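Local coordinates for UBX domain-containing protein 7 (Homo sapiens, PDB 5X3P) that links a subset of neddylated cullin-RING ubiquitin ligases to the segregase VCP/p97, which its UBX domain, the part described here, binds, at residues G4-L9 with Q20-E25; Q26-A31 with D61-M66. The protein carries 1 engineered substitution. All coordinates share one frame; numbering follows the deposited sequence.

Contact 1: G4-L9 with Q20-E25; sequences GPKAQL and QITLPE
Ala-7 and Leu-23 form a hydrogen-bonded antiparallel pair: Ala-7 N donates to Leu-23 O at 2.8 Å with an N-H...O angle of 175°, and Leu-23 N returns a bond to Ala-7 O. Two residues on, Leu-9 and Ile-21 repeat the pattern, Leu-9 N lying 2.8 Å from Ile-21 O. A fifth bond, Glu-25 N to Pro-5 O at 3.2 Å, carries the pairing past the strand end. On one face the apolar groups meet. Leu-9 CB rests 4.0 Å from Ile-21 CG1, and Leu-9 CD1 approaches both Ile-21 CD1 (4.1 Å) and Leu-23 CD1 (4.3 Å). The other face carries Gln-8 and Thr-22, side by side and pointing the same way. Thr-22 CG2 is anti to its own N (OG1 at chi1 -69°), which brings the methyl 3.7 Å from both CB and CD of Lys-6 while OG1 turns to Gln-8 CG. Farther out, Gln-8 OE1 accepts from Gln-74 NE2, and Leu-32 of helix 29-38 packs on Leu-9, Ile-21 and Leu-23. The directions of strands 6-9 and 20-24 differ by 162°, nearly antiparallel; with strand 74-81 beside 6-12 and helix 29-38 on the apolar side, this is the N-terminal hairpin of the ubiquitin-like beta-grasp fold.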
ATOM      1  N   GLY A   4      12.149  -9.903  12.236  1.00 39.37           N
ATOM      2  CA  GLY A   4      10.850 -10.558  12.293  1.00 36.66           C
ATOM      3  C   GLY A   4      10.050 -10.399  11.009  1.00 33.37           C
ATOM      4  O   GLY A   4      10.613 -10.074   9.956  1.00 30.21           O
ATOM      5  N   PRO A   5       8.725 -10.626  11.086  1.00 26.87           N
ATOM      6  CA  PRO A   5       7.848 -10.617   9.905  1.00 19.72           C
ATOM      7  C   PRO A   5       7.742  -9.212   9.261  1.00 16.19           C
ATOM      8  O   PRO A   5       7.677  -8.194   9.961  1.00 13.75           O
ATOM      9  CB  PRO A   5       6.500 -11.089  10.462  1.00 25.35           C
ATOM     10  CG  PRO A   5       6.846 -11.799  11.775  1.00 27.97           C
ATOM     11  CD  PRO A   5       8.013 -11.032  12.313  1.00 26.72           C
ATOM     12  N   LYS A   6       7.755  -9.173   7.927  1.00 11.87           N
ATOM     13  CA  LYS A   6       7.694  -7.928   7.152  1.00 14.61           C
ATOM     14  C   LYS A   6       6.638  -7.964   6.055  1.00 16.98           C
ATOM     15  O   LYS A   6       6.166  -9.041   5.667  1.00 11.13           O
ATOM     16  CB  LYS A   6       9.066  -7.666   6.516  1.00 15.11           C
ATOM     17  CG  LYS A   6      10.182  -7.668   7.562  1.00 24.26           C
ATOM     18  CD  LYS A   6      11.571  -7.618   6.981  1.00 34.38           C
ATOM     19  CE  LYS A   6      12.477  -7.016   8.027  1.00 39.02           C
ATOM     20  NZ  LYS A   6      11.656  -6.032   8.798  1.00 38.69           N
ATOM     21  N   ALA A   7       6.305  -6.775   5.537  1.00 10.98           N
ATOM     22  CA  ALA A   7       5.473  -6.621   4.345  1.00 11.09           C
ATOM     23  C   ALA A   7       6.408  -6.162   3.245  1.00 10.92           C
ATOM     24  O   ALA A   7       6.829  -5.006   3.227  1.00 16.51           O
ATOM     25  CB  ALA A   7       4.390  -5.566   4.568  1.00 11.24           C
ATOM     26  N   GLN A   8       6.758  -7.074   2.347  1.00 10.92           N
ATOM     27  CA  GLN A   8       7.627  -6.757   1.238  1.00 10.82           C
ATOM     28  C   GLN A   8       6.711  -6.357   0.116  1.00 11.03           C
ATOM     29  O   GLN A   8       5.950  -7.177  -0.402  1.00 12.86           O
ATOM     30  CB  GLN A   8       8.446  -7.982   0.842  1.00 10.78           C
ATOM     31  CG  GLN A   8       9.562  -8.326   1.827  1.00 10.62           C
ATOM     32  CD  GLN A   8      10.141  -9.689   1.564  1.00 12.16           C
ATOM     33  OE1 GLN A   8       9.410 -10.638   1.211  1.00 10.80           O
ATOM     34  NE2 GLN A   8      11.471  -9.809   1.702  1.00 10.52           N
ATOM     35  N   LEU A   9       6.779  -5.088  -0.266  1.00 11.02           N
ATOM     36  CA  LEU A   9       5.800  -4.545  -1.186  1.00 11.27           C
ATOM     37  C   LEU A   9       6.408  -4.260  -2.545  1.00 11.32           C
ATOM     38  O   LEU A   9       7.493  -3.684  -2.625  1.00 12.77           O
ATOM     39  CB  LEU A   9       5.217  -3.245  -0.608  1.00 12.01           C
ATOM     40  CG  LEU A   9       4.535  -3.337   0.763  1.00 14.52           C
ATOM     41  CD1 LEU A   9       3.979  -1.987   1.189  1.00 13.29           C
ATOM     42  CD2 LEU A   9       3.411  -4.348   0.705  1.00 14.47           C
ATOM     43  N   GLN A  20      10.202  -1.015  -5.054  1.00 13.05           N
ATOM     44  CA  GLN A  20      10.070  -2.038  -4.015  1.00 13.89           C
ATOM     45  C   GLN A  20      10.505  -1.491  -2.673  1.00 17.33           C
ATOM     46  O   GLN A  20      11.576  -0.887  -2.555  1.00 19.23           O
ATOM     47  CB  GLN A  20      10.863  -3.299  -4.377  1.00 13.82           C
ATOM     48  CG  GLN A  20      10.168  -4.167  -5.417  1.00 14.99           C
ATOM     49  CD  GLN A  20      11.112  -5.133  -6.074  1.00 17.98           C
ATOM     50  OE1 GLN A  20      11.814  -4.777  -7.025  1.00 16.09           O
ATOM     51  NE2 GLN A  20      11.133  -6.379  -5.578  1.00 16.93           N
ATOM     52  N   ILE A  21       9.654  -1.677  -1.667  1.00 11.64           N
ATOM     53  CA  ILE A  21       9.980  -1.233  -0.316  1.00 12.33           C
ATOM     54  C   ILE A  21       9.612  -2.331   0.665  1.00 14.00           C
ATOM     55  O   ILE A  21       8.790  -3.189   0.339  1.00 13.54           O
ATOM     56  CB  ILE A  21       9.211   0.043   0.069  1.00 14.55           C
ATOM     57  CG1 ILE A  21       7.701  -0.239   0.155  1.00 20.95           C
ATOM     58  CG2 ILE A  21       9.522   1.174  -0.900  1.00 18.92           C
ATOM     59  CD1 ILE A  21       6.862   0.946   0.666  1.00 23.81           C
ATOM     60  N   THR A  22      10.202  -2.308   1.865  1.00 10.63           N
ATOM     61  CA  THR A  22       9.798  -3.245   2.909  1.00 13.70           C
ATOM     62  C   THR A  22       9.344  -2.479   4.140  1.00 10.63           C
ATOM     63  O   THR A  22      10.045  -1.585   4.598  1.00 13.12           O
ATOM     64  CB  THR A  22      10.973  -4.153   3.312  1.00 18.82           C
ATOM     65  OG1 THR A  22      11.270  -5.032   2.230  1.00 17.36           O
ATOM     66  CG2 THR A  22      10.640  -4.978   4.563  1.00 19.16           C
ATOM     67  N   LEU A  23       8.186  -2.828   4.690  1.00 11.42           N
ATOM     68  CA  LEU A  23       7.746  -2.233   5.951  1.00 14.74           C
ATOM     69  C   LEU A  23       7.586  -3.315   7.013  1.00 18.64           C
ATOM     70  O   LEU A  23       7.138  -4.422   6.707  1.00 19.50           O
ATOM     71  CB  LEU A  23       6.434  -1.454   5.769  1.00 14.20           C
ATOM     72  CG  LEU A  23       6.544  -0.218   4.863  1.00 18.70           C
ATOM     73  CD1 LEU A  23       5.180   0.373   4.531  1.00 21.94           C
ATOM     74  CD2 LEU A  23       7.411   0.861   5.504  1.00 18.80           C
ATOM     75  N   PRO A  24       7.946  -3.004   8.273  1.00 15.10           N
ATOM     76  CA  PRO A  24       7.723  -3.983   9.348  1.00 16.21           C
ATOM     77  C   PRO A  24       6.231  -4.307   9.424  1.00 15.52           C
ATOM     78  O   PRO A  24       5.409  -3.434   9.093  1.00 14.85           O
ATOM     79  CB  PRO A  24       8.163  -3.229  10.617  1.00 21.54           C
ATOM     80  CG  PRO A  24       9.086  -2.133  10.118  1.00 25.56           C
ATOM     81  CD  PRO A  24       8.550  -1.749   8.761  1.00 23.01           C
ATOM     82  N   GLU A  25       5.879  -5.522   9.834  1.00 17.31           N
ATOM     83  CA  GLU A  25       4.481  -5.949   9.850  1.00 21.47           C
ATOM     84  C   GLU A  25       3.657  -5.074  10.782  1.00 24.18           C
ATOM     85  O   GLU A  25       2.442  -4.925  10.586  1.00 18.36           O
ATOM     86  CB  GLU A  25       4.377  -7.404  10.310  1.00 24.05           C
ATOM     87  CG  GLU A  25       3.364  -8.213   9.545  1.00 30.18           C
ATOM     88  CD  GLU A  25       3.229  -9.636  10.070  1.00 35.09           C
ATOM     89  OE1 GLU A  25       3.430  -9.861  11.289  1.00 28.13           O
ATOM     90  OE2 GLU A  25       2.920 -10.527   9.248  1.00 42.14           O
TER

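Contact 2: Q26-A31 with D61-M66. Engineered in segment 61-66: Met-66 (natural residue Leu).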
ATOM      1  N   GLN A  26       4.316  -4.501  11.794  1.00 21.47           N
ATOM      2  CA  GLN A  26       3.639  -3.642  12.772  1.00 23.88           C
ATOM      3  C   GLN A  26       3.530  -2.187  12.302  1.00 24.54           C
ATOM      4  O   GLN A  26       2.948  -1.349  12.987  1.00 22.71           O
ATOM      5  CB  GLN A  26       4.335  -3.710  14.136  1.00 25.18           C
ATOM      6  CG  GLN A  26       4.268  -5.097  14.791  1.00 25.70           C
ATOM      7  CD  GLN A  26       2.851  -5.634  14.886  1.00 30.86           C
ATOM      8  OE1 GLN A  26       2.566  -6.757  14.463  1.00 33.69           O
ATOM      9  NE2 GLN A  26       1.957  -4.838  15.450  1.00 36.90           N
ATOM     10  N   ALA A  27       4.094  -1.883  11.135  1.00 19.70           N
ATOM     11  CA  ALA A  27       3.921  -0.557  10.571  1.00 11.99           C
ATOM     12  C   ALA A  27       2.442  -0.356  10.254  1.00 14.55           C
ATOM     13  O   ALA A  27       1.726  -1.317   9.910  1.00 15.89           O
ATOM     14  CB  ALA A  27       4.773  -0.380   9.319  1.00 15.17           C
ATOM     15  N   LYS A  28       1.973   0.881  10.387  1.00 16.70           N
ATOM     16  CA  LYS A  28       0.577   1.197  10.102  1.00 21.99           C
ATOM     17  C   LYS A  28       0.399   1.412   8.611  1.00 22.90           C
ATOM     18  O   LYS A  28       1.323   1.897   7.952  1.00 19.10           O
ATOM     19  CB  LYS A  28       0.180   2.479  10.825  1.00 24.40           C
ATOM     20  CG  LYS A  28       0.285   2.404  12.339  1.00 30.88           C
ATOM     21  CD  LYS A  28       0.143   3.791  12.945  1.00 34.25           C
ATOM     22  CE  LYS A  28       0.027   3.705  14.458  1.00 41.08           C
ATOM     23  NZ  LYS A  28       0.140   5.052  15.086  1.00 46.82           N
ATOM     24  N   LEU A  29      -0.790   1.096   8.087  1.00 16.07           N
ATOM     25  CA  LEU A  29      -1.098   1.384   6.675  1.00 15.03           C
ATOM     26  C   LEU A  29      -0.717   2.821   6.292  1.00 17.70           C
ATOM     27  O   LEU A  29      -0.250   3.068   5.186  1.00 14.57           O
ATOM     28  CB  LEU A  29      -2.583   1.167   6.388  1.00 16.38           C
ATOM     29  CG  LEU A  29      -3.081  -0.258   6.174  1.00 23.51           C
ATOM     30  CD1 LEU A  29      -4.552  -0.224   5.739  1.00 19.26           C
ATOM     31  CD2 LEU A  29      -2.219  -1.001   5.131  1.00 23.84           C
ATOM     32  N   LEU A  30      -0.909   3.766   7.212  1.00 20.15           N
ATOM     33  CA  LEU A  30      -0.612   5.179   6.937  1.00 20.69           C
ATOM     34  C   LEU A  30       0.801   5.390   6.392  1.00 16.51           C
ATOM     35  O   LEU A  30       1.023   6.236   5.528  1.00 22.75           O
ATOM     36  CB  LEU A  30      -0.830   6.032   8.196  1.00 24.91           C
ATOM     37  CG  LEU A  30      -0.728   7.557   8.054  1.00 30.02           C
ATOM     38  CD1 LEU A  30      -1.576   8.026   6.893  1.00 30.87           C
ATOM     39  CD2 LEU A  30      -1.185   8.250   9.348  1.00 29.88           C
ATOM     40  N   ALA A  31       1.750   4.594   6.875  1.00 16.83           N
ATOM     41  CA  ALA A  31       3.130   4.685   6.409  1.00 15.50           C
ATOM     42  C   ALA A  31       3.222   4.451   4.900  1.00 20.93           C
ATOM     43  O   ALA A  31       3.951   5.155   4.181  1.00 18.57           O
ATOM     44  CB  ALA A  31       4.009   3.695   7.168  1.00 18.72           C
ATOM     45  N   ASP A  61      -9.161   1.563   7.702  1.00 21.51           N
ATOM     46  CA  ASP A  61      -8.645   2.678   8.494  1.00 16.82           C
ATOM     47  C   ASP A  61      -7.122   2.709   8.411  1.00 16.60           C
ATOM     48  O   ASP A  61      -6.458   1.692   8.657  1.00 19.84           O
ATOM     49  CB  ASP A  61      -9.062   2.500   9.952  1.00 25.44           C
ATOM     50  CG  ASP A  61      -9.080   3.800  10.708  1.00 33.11           C
ATOM     51  OD1 ASP A  61      -7.985   4.345  10.966  1.00 34.51           O
ATOM     52  OD2 ASP A  61     -10.192   4.273  11.040  1.00 39.46           O
ATOM     53  N   TYR A  62      -6.553   3.870   8.086  1.00 18.45           N
ATOM     54  CA  TYR A  62      -5.105   3.963   7.869  1.00 21.90           C
ATOM     55  C   TYR A  62      -4.304   3.766   9.173  1.00 25.17           C
ATOM     56  O   TYR A  62      -3.086   3.551   9.155  1.00 18.15           O
ATOM     57  CB  TYR A  62      -4.753   5.280   7.155  1.00 19.25           C
ATOM     58  CG  TYR A  62      -5.251   5.346   5.705  1.00 23.74           C
ATOM     59  CD1 TYR A  62      -5.607   4.178   5.013  1.00 18.17           C
ATOM     60  CD2 TYR A  62      -5.363   6.566   5.028  1.00 19.25           C
ATOM     61  CE1 TYR A  62      -6.065   4.227   3.691  1.00 17.77           C
ATOM     62  CE2 TYR A  62      -5.810   6.620   3.692  1.00 15.69           C
ATOM     63  CZ  TYR A  62      -6.161   5.450   3.040  1.00 21.89           C
ATOM     64  OH  TYR A  62      -6.606   5.495   1.729  1.00 25.38           O
ATOM     65  N   ASP A  63      -4.996   3.811  10.307  1.00 22.05           N
ATOM     66  CA  ASP A  63      -4.325   3.695  11.601  1.00 20.23           C
ATOM     67  C   ASP A  63      -4.037   2.237  12.021  1.00 23.87           C
ATOM     68  O   ASP A  63      -3.334   1.994  13.015  1.00 26.12           O
ATOM     69  CB  ASP A  63      -5.140   4.412  12.686  1.00 30.19           C
ATOM     70  CG  ASP A  63      -4.280   4.911  13.817  1.00 34.29           C
ATOM     71  OD1 ASP A  63      -3.195   5.451  13.528  1.00 32.36           O
ATOM     72  OD2 ASP A  63      -4.683   4.753  14.996  1.00 47.79           O
ATOM     73  N   ILE A  64      -4.567   1.265  11.277  1.00 23.00           N
ATOM     74  CA  ILE A  64      -4.290  -0.140  11.604  1.00 24.40           C
ATOM     75  C   ILE A  64      -2.967  -0.586  10.977  1.00 25.53           C
ATOM     76  O   ILE A  64      -2.478   0.030  10.036  1.00 18.57           O
ATOM     77  CB  ILE A  64      -5.427  -1.098  11.185  1.00 23.10           C
ATOM     78  CG1 ILE A  64      -5.453  -1.311   9.664  1.00 18.84           C
ATOM     79  CG2 ILE A  64      -6.771  -0.579  11.702  1.00 32.79           C
ATOM     80  CD1 ILE A  64      -6.552  -2.257   9.211  1.00 19.70           C
ATOM     81  N   THR A  65      -2.398  -1.668  11.499  1.00 24.57           N
ATOM     82  CA  THR A  65      -1.094  -2.126  11.051  1.00 18.33           C
ATOM     83  C   THR A  65      -1.260  -3.037   9.863  1.00 13.21           C
ATOM     84  O   THR A  65      -2.366  -3.505   9.600  1.00 17.09           O
ATOM     85  CB  THR A  65      -0.381  -2.935  12.141  1.00 19.16           C
ATOM     86  OG1 THR A  65      -1.137  -4.120  12.394  1.00 12.95           O
ATOM     87  CG2 THR A  65      -0.232  -2.121  13.429  1.00 24.66           C
HETATM   88  N   MSE A  66      -0.151  -3.312   9.172  1.00 16.59           N
HETATM   89  CA  MSE A  66      -0.140  -4.245   8.049  1.00 18.13           C
HETATM   90  C   MSE A  66      -0.693  -5.597   8.478  1.00 17.04           C
HETATM   91  O   MSE A  66      -1.445  -6.249   7.735  1.00 15.02           O
HETATM   92  CB  MSE A  66       1.295  -4.451   7.547  1.00 18.70           C
HETATM   93  CG  MSE A  66       2.111  -3.194   7.469  1.00 22.87           C
HETATM   94 SE   MSE A  66       1.637  -2.141   5.893  0.96 45.91          SE
HETATM   95  CE  MSE A  66       2.478  -0.497   6.478  1.00 60.52           C
TER
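Leu-29 fits against the bend of segment 61-66, where a type I turn from Asp-61 to Ile-64 gives the chain a concave side. Its CD1 comes 4.2 Å from Ile-64 CG1, the side chains lying alongside, while CD2 crosses to the selenium of Met-66 at 4.1 Å. Leu-29 CB lies close to the carbonyl oxygens of Tyr-62 and Ile-64. Next to it, Leu-30 CB packs against Tyr-62 CB, and the phenol ring leads away to Asn-43, whose OD1 is hydrogen-bonded to Tyr-62 OH. At the other end the engineered selenomethionine Met-66 bends at chi2 (-77°), a fold that helps return its terminal methyl to the opposite segment: CE touches Ala-27 CB at 3.7 Å. Thr-65 CG2 rests against Gln-26 O, 3.3 Å away, while its OG1 makes an N-cap to a backbone N just past the segment.

Three backbone bonds hold these shapes in register. Met-66 N reaches Ala-27 O at 2.8 Å, Leu-29 N reaches Ile-64 O at the same length and nearly straight (166°), and Leu-30 N takes an in-plane lone pair of Tyr-62 O in a more bent bond (138°). The turn is itself braced by an Asx turn, Asp-63 N donating to Asp-61 OD1. The extended Lys-28 chain runs beside Asp-63, ending in a long salt bridge of 3.7 Å from NZ to OD1. Leu-29 N and Leu-30 N thus find acceptors in the loop, so the chemistry implies a junction fixed mainly by backbone bonds and apolar fit, with the exposed ion pair probably adding little.

Overall arrangement
Contact 1 and contact 2 follow each other along the chain, since Gln-26 directly succeeds Glu-25; their centres stand about 12 Å apart. The engineered Met-66 is the main physical bridge: its CE lies 3.4 Å from Leu-23 CD1, and its CB is 3.3 Å from Glu-25 O. Leu-23 is thus shared, its CD1 serving the hairpin's apolar face and the Met-66 methyl alike. A backbone bond between Glu-25 and Gln-67 also ties the hairpin's end to helix 66-69. Together the two contacts link the hairpin, helix 29-38 and the loop of the UBX domain.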